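Local coordinates for protein beta subunit of photoactivated adenylyl cyclase (Beggiatoa sp. PS, PDB 5M2A) that senses blue light through a flavin-binding BLUF domain and, once photoactivated, probably makes cyclic AMP from ATP in its nucleotide cyclase domain, at residues S159-F164 and I178-Y183; R182-C187 and D204-S209; M4-V9 and L80-D85; I53-N58 and T87-P92. All coordinates share one frame; numbering follows the deposited sequence.

Contact 1. Residues S159-F164 and I178-Y183; sequences SDILAF and ILVNRY. With MG (magnesium ion), chain G.
With CG anti to the backbone N (chi1 177°), Y183 sends its ring from helix 173-193 to the end of strand 150-161, where I161, its CG1 anti to the carbonyl carbon, lays that branch on the ring. This is helix-on-sheet packing in the nucleotide cyclase catalytic domain, right beside its magnesium ion. The geometry is that of a CH-pi contact: I161 CG1 stands 3.8 Å from the centroid of the Y183 ring and 14° off the ring normal, displaced toward the rim. Farther along the same branch, I161 CD1 reaches L179 CD2 at 3.8 Å. F164 meets the helix separately, crossing V180 at about a right angle with its CE1 3.5 Å from V180 CG2, and it also packs on L272 of the second subunit. The polar end of Y183 is gripped twice: its OH is hydrogen-bonded to S159 OG at 3.0 Å and, outside the two segments, to T247 OG1. A phenylalanine in place of Y183 would probably leave S159 OG without its mate on the helix and deprive T247 OG1 of one partner. While its side chain packs on the helix, the backbone of I161 serves the metal site, to which D160 and D204 also belong; R287 forms a salt bridge with D160 OD1. I161 O lies 2.5 Å from the magnesium ion, and a water molecule binds the metal at 2.1 Å.

Contact 2. Residues R182-C187 and D204-S209; sequences RYFSIC and DCVMAS
In the helix-on-sheet layer of the cyclase catalytic domain, V206 of strand 205-211 presses one methyl among Y183, F184 and C187 of helix 173-193. The two segments run nearly parallel, their axes 20° apart and 9.5 Å at closest approach. The touching branch is V206 CG2, 3.5 Å from F184 CD1; C187 CB stands off the same methyl by 3.9 Å, and Y183 CE2 by 4.0 Å. F184 has CG anti to the carbonyl carbon (chi1 -73°), which carries the far end of its ring in toward the strand, alongside V206 but pointing the opposite way. There the ring meets D204 O at its edge, with F184 CE1 3.6 Å away, while Y183 CE2 approaches the same oxygen obliquely at 3.4 Å. F201 stacks on F184, and M261 of the second subunit packs against it. An alanine in place of F184 would probably open a gap beside V206 CG2 and leave F201 without its stacking partner. The D204 carboxylate serves the magnesium site, with OD2 accepting a hydrogen bond from I161 N. D204 O, by contrast, is buried with no hydrogen-bonding partner in the model, so the weakly positive C-H edge of F184 probably gives it modest electrostatic compensation.

Contact 3. Residues M4-V9 and L80-D85; sequences MMKRLV and LKTEYD
R7 and E83 face each other as an antiparallel hydrogen-bonded pair, and their side chains run side by side to close a salt bridge on the same face of the sheet. R7 NE points to E83 OE1 at 3.1 Å, with the oxygen near the guanidinium plane but approached from above the carboxylate, the two planes being 70° apart. A second bond, R7 NH2 to E83 OE2, is weak at 3.3 Å. Beneath them the backbones are tied by R7 N to E83 O (2.9 Å) and E83 N to R7 O (2.7 Å). Farther on, V9 O takes L80 N at 2.7 Å and, weakly, K81 N, so that two residues face V9 in a classic beta bulge. On the other face K6, with CG between the backbone N and the carbonyl carbon (chi1 68°), sets CE 3.6 Å from T82 CG2, a methyl that itself lies over the Y84 ring.

Outward from this shell, D62 forms a salt bridge with K6 NZ, and L8 packs on V61 and Y65 of helix 58-69. Strand 5-14 pairs on its other edge with 49-55 (L8 with L54), which makes it an inner strand of the BLUF sheet. R7 NH1 continues to E55 OE2 and D88 O, so one guanidinium links carboxylates on both flanking strands, and its charge is likely to help keep E83 and E55 ionised.

Contact 4. Residues I53-N58 and T87-P92; sequences ILEGEN and TDRMFP
E55 plugs its carboxylate into the backbone of the 87-92 loop, fastening the end of strand 49-55 to the chain that leads from strand 77-83 to strand 97-100 in the ferredoxin-like alpha+beta fold of the BLUF domain. This is the tight part. The carboxylate grips two successive amides: M90 N bonds E55 OE2 at 2.7 Å with an N-H...O angle of 175°, and F91 N bonds E55 OE1, also at 2.7 Å. Each oxygen uses its syn lone pair, and the two bonds together fix the carboxylate's rotation. The E55 side chain leaves with CG between the backbone N and the carbonyl carbon (chi1 41°) and then runs extended, straight into the loop. Outside the segments, R7 NH1 forms a salt bridge with OE2 and T40 OG1 hydrogen-bonds OE1, so the buried carboxylate is probably well compensated.

Next to this grip, I53 crosses F91 at about a right angle, its CD1 at the ring edge 3.9 Å from F91 CE2. F91 also meets W94, while L115 and P111 of the second subunit pack on I53 and F91 respectively. On the opposite strand face, L54 touches the flavin.

The solvent side is looser: exposed M90 brings CB to 3.5 Å from E55 OE2, but the rest of its chain leads away. R89, only partly exposed, stretches back along the glutamate toward the corner at G56, its NH2 held by N38 O and its NH1 by T40 OG1. Across the contact R89 NH1 makes a weak hydrogen bond to E55 O, 3.3 Å long and bent to 126°.

Overall arrangement
The four contacts form two pairs in two domains, with the centres of contacts 1 and 3 about 42 Å apart. Contacts 1 and 2 share Y183 and helix 173-193, and they lie on neighbouring strands of the cyclase sheet, joined by S159 O to V206 N. Both are buried and mainly apolar, their chief polar features being the Y183 hydroxyl and, separately, the magnesium site at the strand ends. Contacts 3 and 4 adjoin in the BLUF domain through strands 5-14 and 49-55; they are only partly buried and rely on charge and backbone hydrogen bonds, with the R7 to E55 salt bridge connecting them. All four contacts also touch the second subunit.

Contact 1. Residues S159-F164 and I178-Y183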
loop_
_atom_site.group_PDB
_atom_site.type_symbol
_atom_site.label_atom_id
_atom_site.label_comp_id
_atom_site.label_asym_id
_atom_site.label_seq_id
_atom_site.Cartn_x
_atom_site.Cartn_y
_atom_site.Cartn_z
ATOM N N SER A 159 7.753 14.086 -5.069
ATOM C CA SER A 159 8.475 14.292 -6.315
ATOM C C SER A 159 7.679 13.663 -7.444
ATOM O O SER A 159 7.050 12.624 -7.257
ATOM C CB SER A 159 9.882 13.702 -6.262
ATOM O OG SER A 159 9.864 12.290 -6.130
ATOM N N ASP A 160 7.692 14.292 -8.619
ATOM C CA ASP A 160 6.987 13.699 -9.750
ATOM C C ASP A 160 7.684 14.091 -11.043
ATOM O O ASP A 160 8.668 14.835 -11.046
ATOM C CB ASP A 160 5.499 14.080 -9.753
ATOM C CG ASP A 160 5.233 15.483 -10.231
ATOM O OD1 ASP A 160 6.178 16.280 -10.359
ATOM O OD2 ASP A 160 4.049 15.785 -10.482
ATOM N N ILE A 161 7.147 13.594 -12.144
ATOM C CA ILE A 161 7.837 13.611 -13.429
ATOM C C ILE A 161 7.415 14.836 -14.224
ATOM O O ILE A 161 6.216 15.084 -14.410
ATOM C CB ILE A 161 7.531 12.327 -14.211
ATOM C CG1 ILE A 161 8.079 11.121 -13.442
ATOM C CG2 ILE A 161 8.098 12.418 -15.605
ATOM C CD1 ILE A 161 7.788 9.775 -14.116
ATOM N N LEU A 162 8.401 15.584 -14.727
ATOM C CA LEU A 162 8.121 16.767 -15.533
ATOM C C LEU A 162 7.469 16.379 -16.851
ATOM O O LEU A 162 7.896 15.429 -17.514
ATOM C CB LEU A 162 9.417 17.535 -15.817
ATOM C CG LEU A 162 9.254 18.820 -16.625
ATOM C CD1 LEU A 162 8.532 19.866 -15.785
ATOM C CD2 LEU A 162 10.601 19.332 -17.106
ATOM N N ALA A 163 6.436 17.137 -17.240
ATOM C CA ALA A 163 5.719 16.924 -18.500
ATOM C C ALA A 163 5.178 15.500 -18.616
ATOM O O ALA A 163 5.132 14.926 -19.708
ATOM C CB ALA A 163 6.596 17.255 -19.709
ATOM N N PHE A 164 4.774 14.907 -17.495
ATOM C CA PHE A 164 4.316 13.522 -17.552
ATOM C C PHE A 164 3.087 13.368 -18.443
ATOM O O PHE A 164 2.912 12.321 -19.080
ATOM C CB PHE A 164 4.035 13.008 -16.142
ATOM C CG PHE A 164 3.759 11.531 -16.087
ATOM C CD1 PHE A 164 4.739 10.627 -16.448
ATOM C CD2 PHE A 164 2.518 11.059 -15.683
ATOM C CE1 PHE A 164 4.504 9.260 -16.406
ATOM C CE2 PHE A 164 2.271 9.693 -15.635
ATOM C CZ PHE A 164 3.264 8.793 -15.995
ATOM N N ILE A 178 7.971 1.228 -18.150
ATOM C CA ILE A 178 9.410 1.101 -17.927
ATOM C C ILE A 178 9.969 2.388 -17.348
ATOM O O ILE A 178 10.772 2.377 -16.402
ATOM C CB ILE A 178 10.113 0.717 -19.242
ATOM C CG1 ILE A 178 9.782 -0.723 -19.620
ATOM C CG2 ILE A 178 11.619 0.952 -19.161
ATOM C CD1 ILE A 178 10.016 -1.030 -21.112
ATOM N N LEU A 179 9.539 3.522 -17.898
ATOM C CA LEU A 179 10.063 4.803 -17.451
ATOM C C LEU A 179 9.638 5.107 -16.019
ATOM O O LEU A 179 10.452 5.564 -15.208
ATOM C CB LEU A 179 9.601 5.903 -18.409
ATOM C CG LEU A 179 9.947 7.350 -18.059
ATOM C CD1 LEU A 179 10.244 8.144 -19.314
ATOM C CD2 LEU A 179 8.823 8.020 -17.287
ATOM N N VAL A 180 8.368 4.869 -15.688
ATOM C CA VAL A 180 7.900 5.182 -14.343
ATOM C C VAL A 180 8.527 4.237 -13.325
ATOM O O VAL A 180 8.925 4.659 -12.233
ATOM C CB VAL A 180 6.358 5.141 -14.296
ATOM C CG1 VAL A 180 5.870 5.423 -12.892
ATOM C CG2 VAL A 180 5.768 6.196 -15.244
ATOM N N ASN A 181 8.648 2.946 -13.667
ATOM C CA ASN A 181 9.322 2.016 -12.755
ATOM C C ASN A 181 10.756 2.449 -12.469
ATOM O O ASN A 181 11.247 2.297 -11.342
ATOM C CB ASN A 181 9.318 0.595 -13.326
ATOM C CG ASN A 181 7.978 -0.096 -13.171
ATOM O OD1 ASN A 181 7.186 0.259 -12.303
ATOM N ND2 ASN A 181 7.727 -1.099 -14.010
ATOM N N ARG A 182 11.462 2.951 -13.485
ATOM C CA ARG A 182 12.845 3.368 -13.277
ATOM C C ARG A 182 12.902 4.569 -12.348
ATOM O O ARG A 182 13.730 4.628 -11.431
ATOM C CB ARG A 182 13.505 3.697 -14.618
ATOM C CG ARG A 182 14.995 4.012 -14.501
ATOM C CD ARG A 182 15.781 2.829 -13.934
ATOM N NE ARG A 182 17.227 3.066 -13.975
ATOM C CZ ARG A 182 17.983 2.835 -15.043
ATOM N NH1 ARG A 182 17.425 2.374 -16.157
ATOM N NH2 ARG A 182 19.293 3.071 -15.007
ATOM N N TYR A 183 12.011 5.529 -12.581
ATOM C CA TYR A 183 11.886 6.700 -11.720
ATOM C C TYR A 183 11.567 6.299 -10.285
ATOM O O TYR A 183 12.225 6.744 -9.337
ATOM C CB TYR A 183 10.800 7.612 -12.289
ATOM C CG TYR A 183 10.547 8.816 -11.444
ATOM C CD1 TYR A 183 11.500 9.824 -11.355
ATOM C CD2 TYR A 183 9.365 8.950 -10.742
ATOM C CE1 TYR A 183 11.279 10.933 -10.573
ATOM C CE2 TYR A 183 9.124 10.072 -9.957
ATOM C CZ TYR A 183 10.091 11.049 -9.877
ATOM O OH TYR A 183 9.866 12.152 -9.108
HETATM MG MG MG G . 3.933 14.937 -13.321
HETATM O O HOH W 1 3.574 16.708 -14.466
#

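Contact 2. Residues R182-C187 and D204-S209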
loop_
_atom_site.group_PDB
_atom_site.type_symbol
_atom_site.label_atom_id
_atom_site.label_comp_id
_atom_site.label_asym_id
_atom_site.label_seq_id
_atom_site.Cartn_x
_atom_site.Cartn_y
_atom_site.Cartn_z
ATOM N N ARG A 182 11.462 2.951 -13.485
ATOM C CA ARG A 182 12.845 3.368 -13.277
ATOM C C ARG A 182 12.902 4.569 -12.348
ATOM O O ARG A 182 13.730 4.628 -11.431
ATOM C CB ARG A 182 13.505 3.697 -14.618
ATOM C CG ARG A 182 14.995 4.012 -14.501
ATOM C CD ARG A 182 15.781 2.829 -13.934
ATOM N NE ARG A 182 17.227 3.066 -13.975
ATOM C CZ ARG A 182 17.983 2.835 -15.043
ATOM N NH1 ARG A 182 17.425 2.374 -16.157
ATOM N NH2 ARG A 182 19.293 3.071 -15.007
ATOM N N TYR A 183 12.011 5.529 -12.581
ATOM C CA TYR A 183 11.886 6.700 -11.720
ATOM C C TYR A 183 11.567 6.299 -10.285
ATOM O O TYR A 183 12.225 6.744 -9.337
ATOM C CB TYR A 183 10.800 7.612 -12.289
ATOM C CG TYR A 183 10.547 8.816 -11.444
ATOM C CD1 TYR A 183 11.500 9.824 -11.355
ATOM C CD2 TYR A 183 9.365 8.950 -10.742
ATOM C CE1 TYR A 183 11.279 10.933 -10.573
ATOM C CE2 TYR A 183 9.124 10.072 -9.957
ATOM C CZ TYR A 183 10.091 11.049 -9.877
ATOM O OH TYR A 183 9.866 12.152 -9.108
ATOM N N PHE A 184 10.558 5.441 -10.104
ATOM C CA PHE A 184 10.250 4.954 -8.757
ATOM C C PHE A 184 11.428 4.222 -8.123
ATOM O O PHE A 184 11.697 4.391 -6.926
ATOM C CB PHE A 184 9.030 4.034 -8.803
ATOM C CG PHE A 184 7.733 4.745 -9.026
ATOM C CD1 PHE A 184 7.641 6.137 -8.944
ATOM C CD2 PHE A 184 6.580 4.017 -9.301
ATOM C CE1 PHE A 184 6.411 6.784 -9.144
ATOM C CE2 PHE A 184 5.366 4.643 -9.503
ATOM C CZ PHE A 184 5.275 6.040 -9.427
ATOM N N SER A 185 12.107 3.354 -8.890
ATOM C CA SER A 185 13.240 2.616 -8.343
ATOM C C SER A 185 14.314 3.563 -7.826
ATOM O O SER A 185 14.867 3.358 -6.739
ATOM C CB SER A 185 13.821 1.682 -9.410
ATOM O OG SER A 185 14.883 0.899 -8.886
ATOM N N ILE A 186 14.619 4.604 -8.595
ATOM C CA ILE A 186 15.652 5.557 -8.201
ATOM C C ILE A 186 15.224 6.317 -6.958
ATOM O O ILE A 186 15.983 6.440 -5.995
ATOM C CB ILE A 186 15.944 6.523 -9.362
ATOM C CG1 ILE A 186 16.686 5.793 -10.480
ATOM C CG2 ILE A 186 16.752 7.747 -8.876
ATOM C CD1 ILE A 186 16.702 6.570 -11.803
ATOM N N CYS A 187 14.000 6.843 -6.966
ATOM C CA CYS A 187 13.536 7.617 -5.819
ATOM C C CYS A 187 13.519 6.771 -4.562
ATOM O O CYS A 187 14.026 7.184 -3.515
ATOM C CB CYS A 187 12.153 8.193 -6.091
ATOM S SG CYS A 187 12.113 9.482 -7.380
ATOM N N ASP A 204 2.332 9.295 -10.986
ATOM C CA ASP A 204 3.778 9.332 -11.159
ATOM C C ASP A 204 4.485 9.975 -9.979
ATOM O O ASP A 204 5.689 10.224 -10.056
ATOM C CB ASP A 204 4.147 10.093 -12.438
ATOM C CG ASP A 204 3.666 11.541 -12.414
ATOM O OD1 ASP A 204 2.477 11.763 -12.120
ATOM O OD2 ASP A 204 4.480 12.461 -12.667
ATOM N N CYS A 205 3.767 10.236 -8.893
ATOM C CA CYS A 205 4.301 10.960 -7.745
ATOM C C CYS A 205 4.779 9.998 -6.667
ATOM O O CYS A 205 4.105 9.011 -6.361
ATOM C CB CYS A 205 3.250 11.898 -7.130
ATOM S SG CYS A 205 2.644 13.246 -8.165
ATOM N N VAL A 206 5.932 10.304 -6.076
ATOM C CA VAL A 206 6.469 9.564 -4.938
ATOM C C VAL A 206 6.231 10.415 -3.698
ATOM O O VAL A 206 6.630 11.587 -3.652
ATOM C CB VAL A 206 7.966 9.255 -5.091
ATOM C CG1 VAL A 206 8.483 8.521 -3.841
ATOM C CG2 VAL A 206 8.232 8.451 -6.359
ATOM N N MET A 207 5.583 9.834 -2.694
ATOM C CA MET A 207 5.355 10.505 -1.425
ATOM C C MET A 207 6.178 9.828 -0.341
ATOM O O MET A 207 6.151 8.601 -0.216
ATOM C CB MET A 207 3.875 10.472 -1.046
ATOM C CG MET A 207 3.584 11.106 0.311
ATOM S SD MET A 207 1.835 10.916 0.753
ATOM C CE MET A 207 1.768 11.781 2.328
ATOM N N ALA A 208 6.889 10.622 0.455
ATOM C CA ALA A 208 7.747 10.072 1.496
ATOM C C ALA A 208 7.813 11.054 2.653
ATOM O O ALA A 208 7.393 12.205 2.537
ATOM C CB ALA A 208 9.153 9.758 0.977
ATOM N N SER A 209 8.317 10.584 3.798
ATOM C CA SER A 209 8.516 11.489 4.915
ATOM C C SER A 209 9.899 11.281 5.514
ATOM O O SER A 209 10.528 10.229 5.353
ATOM C CB SER A 209 7.454 11.294 6.004
ATOM O OG SER A 209 7.541 9.997 6.544
#

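Contact 3. Residues M4-V9 and L80-D85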
loop_
_atom_site.group_PDB
_atom_site.type_symbol
_atom_site.label_atom_id
_atom_site.label_comp_id
_atom_site.label_asym_id
_atom_site.label_seq_id
_atom_site.Cartn_x
_atom_site.Cartn_y
_atom_site.Cartn_z
ATOM N N MET A 4 15.055 -11.756 32.907
ATOM C CA MET A 4 13.923 -11.768 31.985
ATOM C C MET A 4 14.343 -12.271 30.604
ATOM O O MET A 4 15.430 -11.954 30.125
ATOM C CB MET A 4 13.306 -10.373 31.873
ATOM C CG MET A 4 12.111 -10.301 30.936
ATOM S SD MET A 4 11.396 -8.655 30.801
ATOM C CE MET A 4 10.832 -8.397 32.481
ATOM N N MET A 5 13.474 -13.051 29.965
ATOM C CA MET A 5 13.760 -13.655 28.672
ATOM C C MET A 5 12.796 -13.162 27.599
ATOM O O MET A 5 11.664 -12.759 27.877
ATOM C CB MET A 5 13.686 -15.183 28.752
ATOM C CG MET A 5 14.747 -15.831 29.617
ATOM S SD MET A 5 14.652 -17.624 29.478
ATOM C CE MET A 5 13.036 -17.925 30.190
ATOM N N LYS A 6 13.261 -13.218 26.353
ATOM C CA LYS A 6 12.450 -12.852 25.201
ATOM C C LYS A 6 12.607 -13.910 24.117
ATOM O O LYS A 6 13.510 -14.748 24.160
ATOM C CB LYS A 6 12.842 -11.479 24.644
ATOM C CG LYS A 6 14.218 -11.469 24.013
ATOM C CD LYS A 6 14.652 -10.073 23.627
ATOM C CE LYS A 6 13.792 -9.507 22.518
ATOM N NZ LYS A 6 14.192 -8.113 22.197
ATOM N N ARG A 7 11.714 -13.856 23.133
ATOM C CA ARG A 7 11.761 -14.767 21.999
ATOM C C ARG A 7 11.430 -13.982 20.743
ATOM O O ARG A 7 10.423 -13.267 20.699
ATOM C CB ARG A 7 10.792 -15.937 22.188
ATOM C CG ARG A 7 10.711 -16.894 21.012
ATOM C CD ARG A 7 10.062 -18.207 21.427
ATOM N NE ARG A 7 8.806 -17.998 22.138
ATOM C CZ ARG A 7 8.602 -18.312 23.413
ATOM N NH1 ARG A 7 9.571 -18.865 24.127
ATOM N NH2 ARG A 7 7.422 -18.078 23.973
ATOM N N LEU A 8 12.279 -14.106 19.730
ATOM C CA LEU A 8 12.053 -13.445 18.458
ATOM C C LEU A 8 12.034 -14.466 17.329
ATOM O O LEU A 8 12.663 -15.524 17.397
ATOM C CB LEU A 8 13.107 -12.359 18.190
ATOM C CG LEU A 8 14.597 -12.659 18.009
ATOM C CD1 LEU A 8 14.913 -13.141 16.597
ATOM C CD2 LEU A 8 15.415 -11.416 18.333
ATOM N N VAL A 9 11.300 -14.130 16.273
ATOM C CA VAL A 9 11.207 -14.975 15.095
ATOM C C VAL A 9 11.418 -14.078 13.894
ATOM O O VAL A 9 10.881 -12.966 13.854
ATOM C CB VAL A 9 9.846 -15.690 15.003
ATOM C CG1 VAL A 9 9.828 -16.653 13.823
ATOM C CG2 VAL A 9 9.530 -16.421 16.298
ATOM N N LEU A 80 9.558 -10.981 12.490
ATOM C CA LEU A 80 8.106 -11.089 12.410
ATOM C C LEU A 80 7.410 -10.972 13.752
ATOM O O LEU A 80 6.249 -10.551 13.806
ATOM C CB LEU A 80 7.704 -12.426 11.787
ATOM C CG LEU A 80 8.108 -12.659 10.339
ATOM C CD1 LEU A 80 7.661 -14.048 9.942
ATOM C CD2 LEU A 80 7.489 -11.603 9.441
ATOM N N LYS A 81 8.082 -11.339 14.832
ATOM C CA LYS A 81 7.410 -11.392 16.115
ATOM C C LYS A 81 8.464 -11.319 17.201
ATOM O O LYS A 81 9.532 -11.923 17.082
ATOM C CB LYS A 81 6.571 -12.672 16.251
ATOM C CG LYS A 81 5.944 -12.866 17.628
ATOM C CD LYS A 81 5.392 -14.275 17.802
ATOM C CE LYS A 81 4.010 -14.430 17.190
ATOM N NZ LYS A 81 3.510 -15.834 17.313
ATOM N N THR A 82 8.159 -10.562 18.245
ATOM C CA THR A 82 8.986 -10.521 19.442
ATOM C C THR A 82 8.067 -10.683 20.639
ATOM O O THR A 82 7.129 -9.900 20.812
ATOM C CB THR A 82 9.780 -9.216 19.535
ATOM O OG1 THR A 82 10.606 -9.080 18.375
ATOM C CG2 THR A 82 10.667 -9.228 20.755
ATOM N N GLU A 83 8.325 -11.709 21.443
ATOM C CA GLU A 83 7.598 -11.950 22.681
ATOM C C GLU A 83 8.489 -11.536 23.843
ATOM O O GLU A 83 9.618 -12.023 23.968
ATOM C CB GLU A 83 7.198 -13.418 22.810
ATOM C CG GLU A 83 6.182 -13.888 21.791
ATOM C CD GLU A 83 5.983 -15.394 21.835
ATOM O OE1 GLU A 83 6.578 -16.099 20.991
ATOM O OE2 GLU A 83 5.245 -15.871 22.729
ATOM N N TYR A 84 7.991 -10.634 24.680
ATOM C CA TYR A 84 8.748 -10.137 25.816
ATOM C C TYR A 84 8.285 -10.809 27.101
ATOM O O TYR A 84 7.131 -11.232 27.221
ATOM C CB TYR A 84 8.611 -8.619 25.939
ATOM C CG TYR A 84 9.292 -7.856 24.824
ATOM C CD1 TYR A 84 10.647 -7.561 24.888
ATOM C CD2 TYR A 84 8.580 -7.434 23.708
ATOM C CE1 TYR A 84 11.276 -6.865 23.877
ATOM C CE2 TYR A 84 9.202 -6.735 22.690
ATOM C CZ TYR A 84 10.551 -6.453 22.780
ATOM O OH TYR A 84 11.180 -5.761 21.769
ATOM N N ASP A 85 9.208 -10.907 28.058
ATOM C CA ASP A 85 8.929 -11.448 29.387
ATOM C C ASP A 85 8.285 -12.832 29.295
ATOM O O ASP A 85 7.275 -13.125 29.942
ATOM C CB ASP A 85 8.054 -10.482 30.191
ATOM C CG ASP A 85 8.126 -10.729 31.689
ATOM O OD1 ASP A 85 8.514 -11.841 32.104
ATOM O OD2 ASP A 85 7.791 -9.803 32.457
#

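Contact 4. Residues I53-N58 and T87-P92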
loop_
_atom_site.group_PDB
_atom_site.type_symbol
_atom_site.label_atom_id
_atom_site.label_comp_id
_atom_site.label_asym_id
_atom_site.label_seq_id
_atom_site.Cartn_x
_atom_site.Cartn_y
_atom_site.Cartn_z
ATOM N N ILE A 53 13.973 -19.020 15.128
ATOM C CA ILE A 53 13.413 -18.641 16.415
ATOM C C ILE A 53 14.562 -18.631 17.411
ATOM O O ILE A 53 15.312 -19.608 17.498
ATOM C CB ILE A 53 12.311 -19.620 16.863
ATOM C CG1 ILE A 53 11.242 -19.765 15.777
ATOM C CG2 ILE A 53 11.689 -19.156 18.177
ATOM C CD1 ILE A 53 10.173 -20.819 16.086
ATOM N N LEU A 54 14.715 -17.522 18.133
ATOM C CA LEU A 54 15.750 -17.358 19.145
ATOM C C LEU A 54 15.096 -17.018 20.476
ATOM O O LEU A 54 14.137 -16.243 20.520
ATOM C CB LEU A 54 16.735 -16.244 18.753
ATOM C CG LEU A 54 17.571 -16.406 17.483
ATOM C CD1 LEU A 54 18.353 -15.129 17.191
ATOM C CD2 LEU A 54 18.514 -17.595 17.604
ATOM N N GLU A 55 15.599 -17.596 21.569
ATOM C CA GLU A 55 15.058 -17.271 22.878
ATOM C C GLU A 55 16.166 -17.296 23.923
ATOM O O GLU A 55 17.146 -18.034 23.799
ATOM C CB GLU A 55 13.918 -18.217 23.279
ATOM C CG GLU A 55 14.160 -19.663 22.920
ATOM C CD GLU A 55 13.004 -20.568 23.307
ATOM O OE1 GLU A 55 13.196 -21.803 23.322
ATOM O OE2 GLU A 55 11.905 -20.045 23.594
ATOM N N GLY A 56 15.996 -16.466 24.940
ATOM C CA GLY A 56 16.993 -16.311 25.985
ATOM C C GLY A 56 16.829 -14.953 26.633
ATOM O O GLY A 56 15.937 -14.181 26.287
ATOM N N GLU A 57 17.717 -14.671 27.587
ATOM C CA GLU A 57 17.687 -13.373 28.248
ATOM C C GLU A 57 17.847 -12.256 27.222
ATOM O O GLU A 57 18.571 -12.395 26.232
ATOM C CB GLU A 57 18.768 -13.290 29.327
ATOM C CG GLU A 57 18.282 -13.775 30.684
ATOM C CD GLU A 57 19.399 -13.931 31.692
ATOM O OE1 GLU A 57 20.580 -13.857 31.290
ATOM O OE2 GLU A 57 19.099 -14.130 32.889
ATOM N N ASN A 58 17.140 -11.150 27.462
ATOM C CA ASN A 58 16.948 -10.137 26.428
ATOM C C ASN A 58 18.272 -9.594 25.904
ATOM O O ASN A 58 18.447 -9.435 24.691
ATOM C CB ASN A 58 16.082 -9.000 26.967
ATOM C CG ASN A 58 14.814 -9.500 27.624
ATOM O OD1 ASN A 58 14.350 -10.603 27.342
ATOM N ND2 ASN A 58 14.247 -8.689 28.508
ATOM N N THR A 87 7.560 -16.720 29.810
ATOM C CA THR A 87 7.629 -17.566 30.992
ATOM C C THR A 87 8.419 -18.844 30.737
ATOM O O THR A 87 9.224 -19.251 31.581
ATOM C CB THR A 87 6.216 -17.909 31.476
ATOM O OG1 THR A 87 5.481 -16.700 31.710
ATOM C CG2 THR A 87 6.273 -18.716 32.765
ATOM N N ASP A 88 8.219 -19.473 29.581
ATOM C CA ASP A 88 8.820 -20.762 29.281
ATOM C C ASP A 88 9.536 -20.714 27.940
ATOM O O ASP A 88 9.030 -20.133 26.972
ATOM C CB ASP A 88 7.764 -21.866 29.253
ATOM C CG ASP A 88 6.831 -21.811 30.450
ATOM O OD1 ASP A 88 7.324 -21.793 31.599
ATOM O OD2 ASP A 88 5.599 -21.775 30.238
ATOM N N ARG A 89 10.715 -21.325 27.893
ATOM C CA ARG A 89 11.391 -21.546 26.624
ATOM C C ARG A 89 10.569 -22.486 25.756
ATOM O O ARG A 89 9.972 -23.448 26.246
ATOM C CB ARG A 89 12.780 -22.139 26.850
ATOM C CG ARG A 89 13.801 -21.158 27.385
ATOM C CD ARG A 89 15.134 -21.850 27.619
ATOM N NE ARG A 89 16.095 -20.965 28.269
ATOM C CZ ARG A 89 16.969 -20.206 27.620
ATOM N NH1 ARG A 89 17.005 -20.217 26.293
ATOM N NH2 ARG A 89 17.804 -19.431 28.298
ATOM N N MET A 90 10.546 -22.202 24.456
ATOM C CA MET A 90 9.857 -23.074 23.517
ATOM C C MET A 90 10.675 -24.318 23.183
ATOM O O MET A 90 10.102 -25.388 22.946
ATOM C CB MET A 90 9.534 -22.295 22.241
ATOM C CG MET A 90 8.274 -22.736 21.548
ATOM S SD MET A 90 7.872 -21.663 20.156
ATOM C CE MET A 90 6.187 -22.192 19.853
ATOM N N PHE A 91 12.001 -24.203 23.164
ATOM C CA PHE A 91 12.894 -25.292 22.771
ATOM C C PHE A 91 14.018 -25.412 23.791
ATOM O O PHE A 91 15.197 -25.232 23.469
ATOM C CB PHE A 91 13.432 -25.056 21.361
ATOM C CG PHE A 91 12.362 -24.720 20.375
ATOM C CD1 PHE A 91 11.543 -25.713 19.865
ATOM C CD2 PHE A 91 12.151 -23.414 19.979
ATOM C CE1 PHE A 91 10.546 -25.411 18.961
ATOM C CE2 PHE A 91 11.150 -23.105 19.075
ATOM C CZ PHE A 91 10.346 -24.111 18.566
ATOM N N PRO A 92 13.682 -25.761 25.034
ATOM C CA PRO A 92 14.682 -25.714 26.112
ATOM C C PRO A 92 15.871 -26.636 25.904
ATOM O O PRO A 92 16.918 -26.414 26.522
ATOM C CB PRO A 92 13.876 -26.128 27.351
ATOM C CG PRO A 92 12.772 -26.973 26.807
ATOM C CD PRO A 92 12.413 -26.359 25.479
#